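Local coordinates for protein putative GTP pyrophosphokinase (Streptococcus mutans, PDB 3L9D) that probably transfers pyrophosphate from ATP to GTP, the first step of ppGpp synthesis, at residues Y44-A47 with V48-K52; R77-P80 with I81-K85; E96-T99 with Q100-D104; E217-R220 with Q221-D224. All blocks are in the same frame, centred on the assembly; numbering follows the deposited sequence.

The four local contacts follow one another along the chain, and the first three gather at one end of the fold. Interaction 1 lies on helix 42-64, which packs against the mixed five-stranded sheet; interaction 2 carries the edge strand 73-78 into helix 81-91; interaction 3 is the short helix 98-101 and the lead into strand 106-112. Their centres are 12 to 17 Å apart and they touch: Val48 meets Val78, Tyr44 OH is hydrogen-bonded to Thr99 OG1, and Ile84 packs on Met102. Interaction 4, at the break between helices 199-221 and 223-230, lies on the opposite side of the chain's centre, at least 33 Å away between centres, and touches none of the other three.

Interaction 1 (Y44-A47 with V48-K52); sequences YIQA and VGELK
Ala47 and Leu51 meet one turn apart on helix 42-64, on the side of this alpha-helix that packs against the mixed beta-sheet of the RelA/SpoT-type synthetase fold. The CD1 branch of Leu51 turns back along the helix and comes within 4.3 Å of Ala47 CB, a loose apolar touch. It passes closer to the backbone, where Leu51 CG is 3.2 Å from Ala47 O, because CG stands beside its own backbone N and opposite the carbonyl carbon (chi1 -70°). Both residues are buried: Ala47 lies on Ile168 of strand 164-176, while Leu51 reaches Ala170, Leu108 and Tyr157.

Gln46 and Glu50 form a second pair, beside strand 150-161. Both chains run extended beyond CG, and it is the flank of Glu50, not its charged end, that leans on the preceding turn, with CG 3.4 Å from Gln46 O. The carboxylate goes on to strand 150-161, where the OH of Tyr157 is hydrogen-bonded to Glu50 OE1. On another side of the helix the two methyls of Val48 are split, CG1 anti to the backbone N (chi1 175°) and CG2 beside it, which brings CG2 up against the oxygen of the preceding turn, 3.2 Å from Tyr44 O. The Tyr44 ring itself leads away from this turn, toward Phe40.

Regular i to i+4 bonds hold the backbone: Glu50 N gives a nearly straight one to Gln46 O, whereas that from Gly49 N to Ile45 O is weak. The tightest joins Leu51 N to Ala47 O at 2.8 Å, with an N-H...O angle of 166°.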
# COMPACT_ATOMS: atom_id res chain seq x y z
N TYR A 44 -8.43 9.08 11.34
CA TYR A 44 -7.64 8.16 10.54
C TYR A 44 -8.25 6.78 10.59
O TYR A 44 -8.21 6.02 9.62
CB TYR A 44 -6.19 8.09 11.03
CG TYR A 44 -5.41 9.37 10.87
CD1 TYR A 44 -4.64 9.60 9.74
CD2 TYR A 44 -5.46 10.35 11.84
CE1 TYR A 44 -3.94 10.79 9.59
CE2 TYR A 44 -4.76 11.51 11.71
CZ TYR A 44 -4.01 11.73 10.58
OH TYR A 44 -3.32 12.90 10.46
N ILE A 45 -8.83 6.44 11.74
CA ILE A 45 -9.55 5.19 11.87
C ILE A 45 -10.74 5.17 10.91
O ILE A 45 -10.98 4.17 10.23
CB ILE A 45 -10.01 4.94 13.31
CG1 ILE A 45 -8.80 4.61 14.19
CG2 ILE A 45 -11.05 3.81 13.33
CD1 ILE A 45 -8.97 4.97 15.63
N GLN A 46 -11.48 6.28 10.88
CA GLN A 46 -12.60 6.44 9.96
C GLN A 46 -12.14 6.34 8.51
O GLN A 46 -12.74 5.60 7.73
CB GLN A 46 -13.24 7.82 10.15
CG GLN A 46 -13.84 8.07 11.50
CD GLN A 46 -14.63 9.38 11.53
OE1 GLN A 46 -14.28 10.32 12.26
NE2 GLN A 46 -15.70 9.46 10.72
N ALA A 47 -11.10 7.11 8.17
CA ALA A 47 -10.55 7.14 6.81
C ALA A 47 -10.16 5.74 6.29
O ALA A 47 -10.48 5.40 5.15
CB ALA A 47 -9.38 8.09 6.74
N VAL A 48 -9.50 4.93 7.11
CA VAL A 48 -9.14 3.58 6.68
C VAL A 48 -10.38 2.78 6.34
O VAL A 48 -10.38 1.99 5.39
CB VAL A 48 -8.33 2.82 7.75
CG1 VAL A 48 -8.08 1.39 7.32
CG2 VAL A 48 -7.00 3.51 7.98
N GLY A 49 -11.43 2.97 7.14
CA GLY A 49 -12.67 2.24 6.96
C GLY A 49 -13.38 2.60 5.66
O GLY A 49 -13.80 1.70 4.92
N GLU A 50 -13.49 3.91 5.37
CA GLU A 50 -14.07 4.40 4.11
C GLU A 50 -13.22 4.07 2.88
O GLU A 50 -13.74 3.64 1.83
CB GLU A 50 -14.28 5.90 4.18
CG GLU A 50 -15.11 6.33 5.39
CD GLU A 50 -15.22 7.83 5.51
OE1 GLU A 50 -15.10 8.52 4.47
OE2 GLU A 50 -15.43 8.31 6.63
N LEU A 51 -11.91 4.27 2.99
CA LEU A 51 -11.02 3.92 1.90
C LEU A 51 -11.12 2.42 1.58
O LEU A 51 -11.12 2.03 0.41
CB LEU A 51 -9.57 4.37 2.19
CG LEU A 51 -9.42 5.89 2.15
CD1 LEU A 51 -8.20 6.36 2.93
CD2 LEU A 51 -9.36 6.40 0.72
N LYS A 52 -11.20 1.59 2.61
CA LYS A 52 -11.37 0.16 2.40
C LYS A 52 -12.60 -0.10 1.54
O LYS A 52 -12.52 -0.73 0.50
CB LYS A 52 -11.52 -0.60 3.71
CG LYS A 52 -10.23 -0.89 4.42
CD LYS A 52 -10.38 -2.08 5.36
CE LYS A 52 -9.11 -2.35 6.14
NZ LYS A 52 -9.41 -3.20 7.34

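Interaction 2 (R77-P80 with I81-K85); sequences RVKP and IESIK
Pro80 O takes the backbone hydrogen bonds of this corner. Ile84 N donates to it at 3.1 Å with an N-H...O angle of 160°, and lies almost in line with the carbonyl. Ser83 N lies 3.0 Å from Pro80 O, but at 122° that second bond is strongly bent and weak. One oxygen thus receives the amides of two successive residues, opening the i to i+4 pattern that Lys85 N continues by bonding to Ile81 O.

Pro80 occupies the N-cap position of helix 81-91, soon after strand 73-78, so the contact is a strand-to-helix corner at the edge of the sheet. Before the corner the chain is still paired with its antiparallel neighbour, through backbone bonds of Arg77 with Gly107 and, just past the strand, of Lys79 with Ile105.

Van der Waals packing joins Lys79, Pro80 and Ile84 to the opposite segment. Lys79 CG is anti to the backbone N (chi1 169°), and this swings the chain across the first helical turn, where CG comes to 3.5 Å from Ser83 CB and 4.0 Å from Ile84 CG1. The chain then bends at chi3 and chi4 and takes the amine away from Ser83, to a long, weak ion pair with Asp104. The proline ring presents CD and CG to the hydroxyl end of Ser83, with Pro80 CD 3.8 Å from Ser83 OG. Ile84 lays CG1 against Pro80 O at 3.5 Å and passes CG1 and CD1 alongside Lys79 O, while its side chain also packs on Trp37 and Leu41.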
# COMPACT_ATOMS: atom_id res chain seq x y z
N ARG A 77 -4.72 -0.48 7.81
CA ARG A 77 -4.78 -0.22 9.23
C ARG A 77 -4.14 1.10 9.59
O ARG A 77 -3.32 1.62 8.84
CB ARG A 77 -4.08 -1.33 9.99
CG ARG A 77 -2.57 -1.32 9.90
CD ARG A 77 -2.02 -2.53 10.65
NE ARG A 77 -2.64 -2.67 11.98
CZ ARG A 77 -2.02 -2.44 13.13
NH1 ARG A 77 -0.74 -2.09 13.15
NH2 ARG A 77 -2.68 -2.57 14.28
N VAL A 78 -4.53 1.66 10.72
CA VAL A 78 -3.88 2.86 11.21
C VAL A 78 -2.55 2.45 11.79
O VAL A 78 -2.43 1.40 12.41
CB VAL A 78 -4.74 3.55 12.26
CG1 VAL A 78 -4.06 4.81 12.76
CG2 VAL A 78 -6.10 3.90 11.68
N LYS A 79 -1.53 3.26 11.56
CA LYS A 79 -0.19 2.96 12.05
C LYS A 79 -0.19 3.05 13.57
O LYS A 79 -0.75 3.99 14.13
CB LYS A 79 0.82 3.92 11.43
CG LYS A 79 2.18 3.87 12.07
CD LYS A 79 3.14 4.87 11.44
CE LYS A 79 3.63 4.39 10.09
NZ LYS A 79 5.10 4.59 9.98
N PRO A 80 0.42 2.06 14.25
CA PRO A 80 0.38 1.97 15.72
C PRO A 80 1.05 3.16 16.40
O PRO A 80 1.99 3.73 15.84
CB PRO A 80 1.19 0.69 16.02
CG PRO A 80 1.20 -0.09 14.72
CD PRO A 80 1.23 0.98 13.66
N ILE A 81 0.59 3.52 17.60
CA ILE A 81 1.11 4.70 18.29
C ILE A 81 2.64 4.73 18.45
O ILE A 81 3.25 5.80 18.40
CB ILE A 81 0.45 4.90 19.67
CG1 ILE A 81 -1.07 5.00 19.53
CG2 ILE A 81 1.01 6.16 20.34
CD1 ILE A 81 -1.82 5.33 20.82
N GLU A 82 3.25 3.57 18.65
CA GLU A 82 4.69 3.48 18.83
C GLU A 82 5.43 3.80 17.54
O GLU A 82 6.48 4.45 17.53
CB GLU A 82 5.09 2.08 19.32
CG GLU A 82 4.71 1.78 20.77
CD GLU A 82 3.24 1.38 20.94
OE1 GLU A 82 2.64 0.85 19.96
OE2 GLU A 82 2.70 1.57 22.05
N SER A 83 4.87 3.33 16.43
CA SER A 83 5.49 3.57 15.13
C SER A 83 5.39 5.04 14.75
O SER A 83 6.31 5.58 14.14
CB SER A 83 4.86 2.68 14.07
OG SER A 83 4.89 1.32 14.49
N ILE A 84 4.28 5.68 15.10
CA ILE A 84 4.18 7.11 14.85
C ILE A 84 5.30 7.86 15.59
O ILE A 84 5.99 8.69 15.01
CB ILE A 84 2.79 7.71 15.23
CG1 ILE A 84 1.66 6.93 14.54
CG2 ILE A 84 2.75 9.18 14.84
CD1 ILE A 84 0.27 7.46 14.85
N LYS A 85 5.49 7.53 16.87
CA LYS A 85 6.46 8.22 17.71
C LYS A 85 7.87 8.07 17.17
O LYS A 85 8.65 9.02 17.16
CB LYS A 85 6.39 7.72 19.15
CG LYS A 85 5.19 8.24 19.93
CD LYS A 85 5.05 7.52 21.26
CE LYS A 85 3.97 8.18 22.11
NZ LYS A 85 3.64 7.38 23.33

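Interaction 3 (E96-T99 with Q100-D104); sequences ENLT and QDMQD
The amide of Asn97 and the carboxylate of Asp101 are the flat groups here, lying side by side and pointing the same way with their planes 53° apart. They do not stack: Asp101 OD2 approaches the aliphatic Asn97 CB, at 3.6 Å. The Asp101 chain also crowds the preceding turn, with its CB 3.0 Å from Asn97 O. Although Asn97 holds the N-cap position of helix 98-101, its side chain makes no capping bond.

Leu98 and Met102 run alongside each other in the same sense. Met102 CG stands anti to the backbone N (chi1 -175°), and a bend at chi3 brings the methyl CE to 4.0 Å from Leu98 CD2. Leu98 O accepts two backbone amides, Met102 N at 2.8 Å and Asp101 N from well above the carbonyl plane. Asp101 N also makes a weak bond to Asn97 O. Water 1 accepts from Gln100 N at 2.6 Å and gives a weak bond to Glu96 O, and water 2 lies 2.9 Å from Thr99 O.

This single helical turn leads toward strand 106-112. Leu98 packs on Met88, Trp37 and Phe40, Met102 rests on Ile84, Lys87 and Arg91 of helix 81-91, and Thr99 OG1 is hydrogen-bonded to Tyr44 OH of helix 42-64.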
# COMPACT_ATOMS: atom_id res chain seq x y z
N GLU A 96 2.21 19.02 16.91
CA GLU A 96 1.39 20.05 16.28
C GLU A 96 1.42 19.99 14.74
O GLU A 96 0.55 20.54 14.07
CB GLU A 96 1.78 21.46 16.76
CG GLU A 96 3.25 21.61 17.20
CD GLU A 96 3.56 20.93 18.54
OE1 GLU A 96 2.68 20.93 19.44
OE2 GLU A 96 4.68 20.39 18.69
N ASN A 97 2.42 19.30 14.19
CA ASN A 97 2.50 19.16 12.74
C ASN A 97 2.25 17.76 12.21
O ASN A 97 2.58 17.47 11.06
CB ASN A 97 3.86 19.64 12.25
CG ASN A 97 4.13 21.07 12.62
OD1 ASN A 97 5.27 21.43 12.92
ND2 ASN A 97 3.09 21.90 12.62
N LEU A 98 1.68 16.88 13.03
CA LEU A 98 1.45 15.50 12.60
C LEU A 98 0.55 15.43 11.38
O LEU A 98 0.90 14.86 10.35
CB LEU A 98 0.83 14.68 13.72
CG LEU A 98 1.78 14.13 14.77
CD1 LEU A 98 1.01 13.19 15.66
CD2 LEU A 98 2.94 13.41 14.10
N THR A 99 -0.64 16.01 11.49
CA THR A 99 -1.62 15.87 10.43
C THR A 99 -1.08 16.46 9.13
O THR A 99 -1.22 15.86 8.08
CB THR A 99 -2.96 16.52 10.81
OG1 THR A 99 -3.70 15.63 11.66
CG2 THR A 99 -3.77 16.79 9.56
N GLN A 100 -0.46 17.63 9.21
CA GLN A 100 -0.02 18.29 7.99
C GLN A 100 1.29 17.70 7.44
O GLN A 100 1.57 17.82 6.26
CB GLN A 100 0.08 19.81 8.19
CG GLN A 100 1.39 20.30 8.74
CD GLN A 100 1.54 21.82 8.63
OE1 GLN A 100 2.61 22.35 8.28
NE2 GLN A 100 0.45 22.54 8.92
N ASP A 101 2.07 17.03 8.28
CA ASP A 101 3.40 16.60 7.86
C ASP A 101 3.64 15.09 7.76
O ASP A 101 4.55 14.66 7.05
CB ASP A 101 4.49 17.24 8.74
CG ASP A 101 4.79 18.70 8.36
OD1 ASP A 101 4.26 19.21 7.34
OD2 ASP A 101 5.57 19.34 9.11
N MET A 102 2.87 14.28 8.48
CA MET A 102 3.04 12.83 8.39
C MET A 102 2.10 12.20 7.33
O MET A 102 0.90 12.46 7.31
CB MET A 102 2.90 12.15 9.77
CG MET A 102 3.18 10.65 9.73
SD MET A 102 3.82 9.93 11.26
CE MET A 102 5.10 11.13 11.66
N GLN A 103 2.68 11.37 6.46
CA GLN A 103 2.00 10.96 5.24
C GLN A 103 1.33 9.60 5.32
O GLN A 103 0.42 9.32 4.54
CB GLN A 103 2.99 10.95 4.06
CG GLN A 103 3.55 12.32 3.69
CD GLN A 103 4.52 12.26 2.52
OE1 GLN A 103 5.34 11.35 2.42
NE2 GLN A 103 4.44 13.24 1.63
N ASP A 104 1.79 8.76 6.24
CA ASP A 104 1.36 7.37 6.26
C ASP A 104 0.72 6.93 7.57
O ASP A 104 0.84 5.78 7.98
CB ASP A 104 2.55 6.45 5.93
CG ASP A 104 3.74 6.65 6.89
OD1 ASP A 104 3.79 7.64 7.65
OD2 ASP A 104 4.65 5.79 6.88
O HOH W 1 -0.62 19.36 11.19
O HOH W 2 -1.89 13.04 7.97

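Interaction 4 (E217-R220 with Q221-D224); sequences EEMR and QIRD
Ile222 leaves helical backbone angles (phi -99°, psi 19°) and serves as N-cap position for helix 223-230. Around this break the bonds reach back three residues. Gln221 N bonds to Glu218 O from above the carbonyl plane, and Ile222 N gives Met219 O a weak bond.

Arg220 O receives the side chain of Arg223. The NE donates at 2.6 Å, in the carbonyl plane and on a lone pair, while NH2 and the backbone N of Arg223 add weak bonds; the guanidinium meets the oxygen with its edge. The bend of the Arg223 chain at chi3 (60°) turns that edge back to the break. The Arg220 side chain points elsewhere: NH1 makes a salt bridge of 3.2 Å to Glu217 OE1 on its syn lone pair, one turn back, and NE bridges to Asp116. Met219 SD touches Ile222 CD1 at 4.0 Å, the two side chains crossing at a slant.

The contact is a break between the consecutive helices 199-221 and 223-230 at the surface of the protein, bridged by the Arg223 side chain bonding to Arg220 O.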
# COMPACT_ATOMS: atom_id res chain seq x y z
N GLU A 217 7.65 -12.13 -12.76
CA GLU A 217 8.10 -11.86 -14.12
C GLU A 217 7.59 -12.94 -15.07
O GLU A 217 7.19 -12.64 -16.20
CB GLU A 217 9.63 -11.71 -14.17
CG GLU A 217 10.13 -10.66 -15.18
CD GLU A 217 9.31 -9.37 -15.19
OE1 GLU A 217 8.96 -8.84 -14.10
OE2 GLU A 217 9.00 -8.91 -16.31
N GLU A 218 7.58 -14.19 -14.60
CA GLU A 218 7.09 -15.31 -15.40
C GLU A 218 5.60 -15.27 -15.67
O GLU A 218 5.17 -15.40 -16.81
CB GLU A 218 7.46 -16.64 -14.75
CG GLU A 218 8.93 -16.95 -14.87
CD GLU A 218 9.35 -17.17 -16.31
OE1 GLU A 218 8.46 -17.30 -17.17
OE2 GLU A 218 10.57 -17.23 -16.57
N MET A 219 4.80 -15.09 -14.63
CA MET A 219 3.35 -15.09 -14.81
C MET A 219 2.81 -13.93 -15.68
O MET A 219 1.84 -14.11 -16.43
CB MET A 219 2.65 -15.14 -13.45
CG MET A 219 2.70 -16.50 -12.77
SD MET A 219 1.83 -17.78 -13.70
CE MET A 219 1.77 -19.08 -12.47
N ARG A 220 3.43 -12.76 -15.59
CA ARG A 220 2.90 -11.61 -16.32
C ARG A 220 2.96 -11.87 -17.82
O ARG A 220 2.21 -11.28 -18.59
CB ARG A 220 3.66 -10.31 -15.98
CG ARG A 220 5.06 -10.24 -16.57
CD ARG A 220 5.87 -9.12 -15.95
NE ARG A 220 5.35 -7.80 -16.33
CZ ARG A 220 5.92 -6.64 -16.00
NH1 ARG A 220 7.03 -6.62 -15.26
NH2 ARG A 220 5.36 -5.50 -16.41
N GLN A 221 3.86 -12.75 -18.22
CA GLN A 221 4.07 -12.99 -19.64
C GLN A 221 2.94 -13.78 -20.30
O GLN A 221 2.60 -13.55 -21.46
CB GLN A 221 5.44 -13.62 -19.86
CG GLN A 221 6.51 -12.54 -20.04
CD GLN A 221 7.91 -13.04 -19.80
OE1 GLN A 221 8.16 -14.25 -19.79
NE2 GLN A 221 8.84 -12.11 -19.61
N ILE A 222 2.35 -14.69 -19.53
CA ILE A 222 1.16 -15.42 -19.96
C ILE A 222 -0.09 -14.79 -19.36
O ILE A 222 -1.15 -15.41 -19.30
CB ILE A 222 1.24 -16.91 -19.57
CG1 ILE A 222 1.32 -17.08 -18.05
CG2 ILE A 222 2.44 -17.57 -20.22
CD1 ILE A 222 1.46 -18.54 -17.58
N ARG A 223 0.03 -13.54 -18.92
CA ARG A 223 -1.06 -12.88 -18.20
C ARG A 223 -2.34 -12.75 -19.02
O ARG A 223 -3.43 -12.92 -18.49
CB ARG A 223 -0.60 -11.52 -17.64
CG ARG A 223 -1.36 -10.31 -18.14
CD ARG A 223 -0.53 -9.06 -17.90
NE ARG A 223 0.74 -9.15 -18.61
CZ ARG A 223 1.13 -8.30 -19.55
NH1 ARG A 223 0.36 -7.27 -19.89
NH2 ARG A 223 2.31 -8.46 -20.14
N ASP A 224 -2.22 -12.47 -20.31
CA ASP A 224 -3.41 -12.35 -21.15
C ASP A 224 -4.16 -13.67 -21.19
O ASP A 224 -5.39 -13.70 -21.27
CB ASP A 224 -3.04 -11.93 -22.58
CG ASP A 224 -2.59 -10.50 -22.65
OD1 ASP A 224 -3.39 -9.62 -22.24
OD2 ASP A 224 -1.45 -10.26 -23.11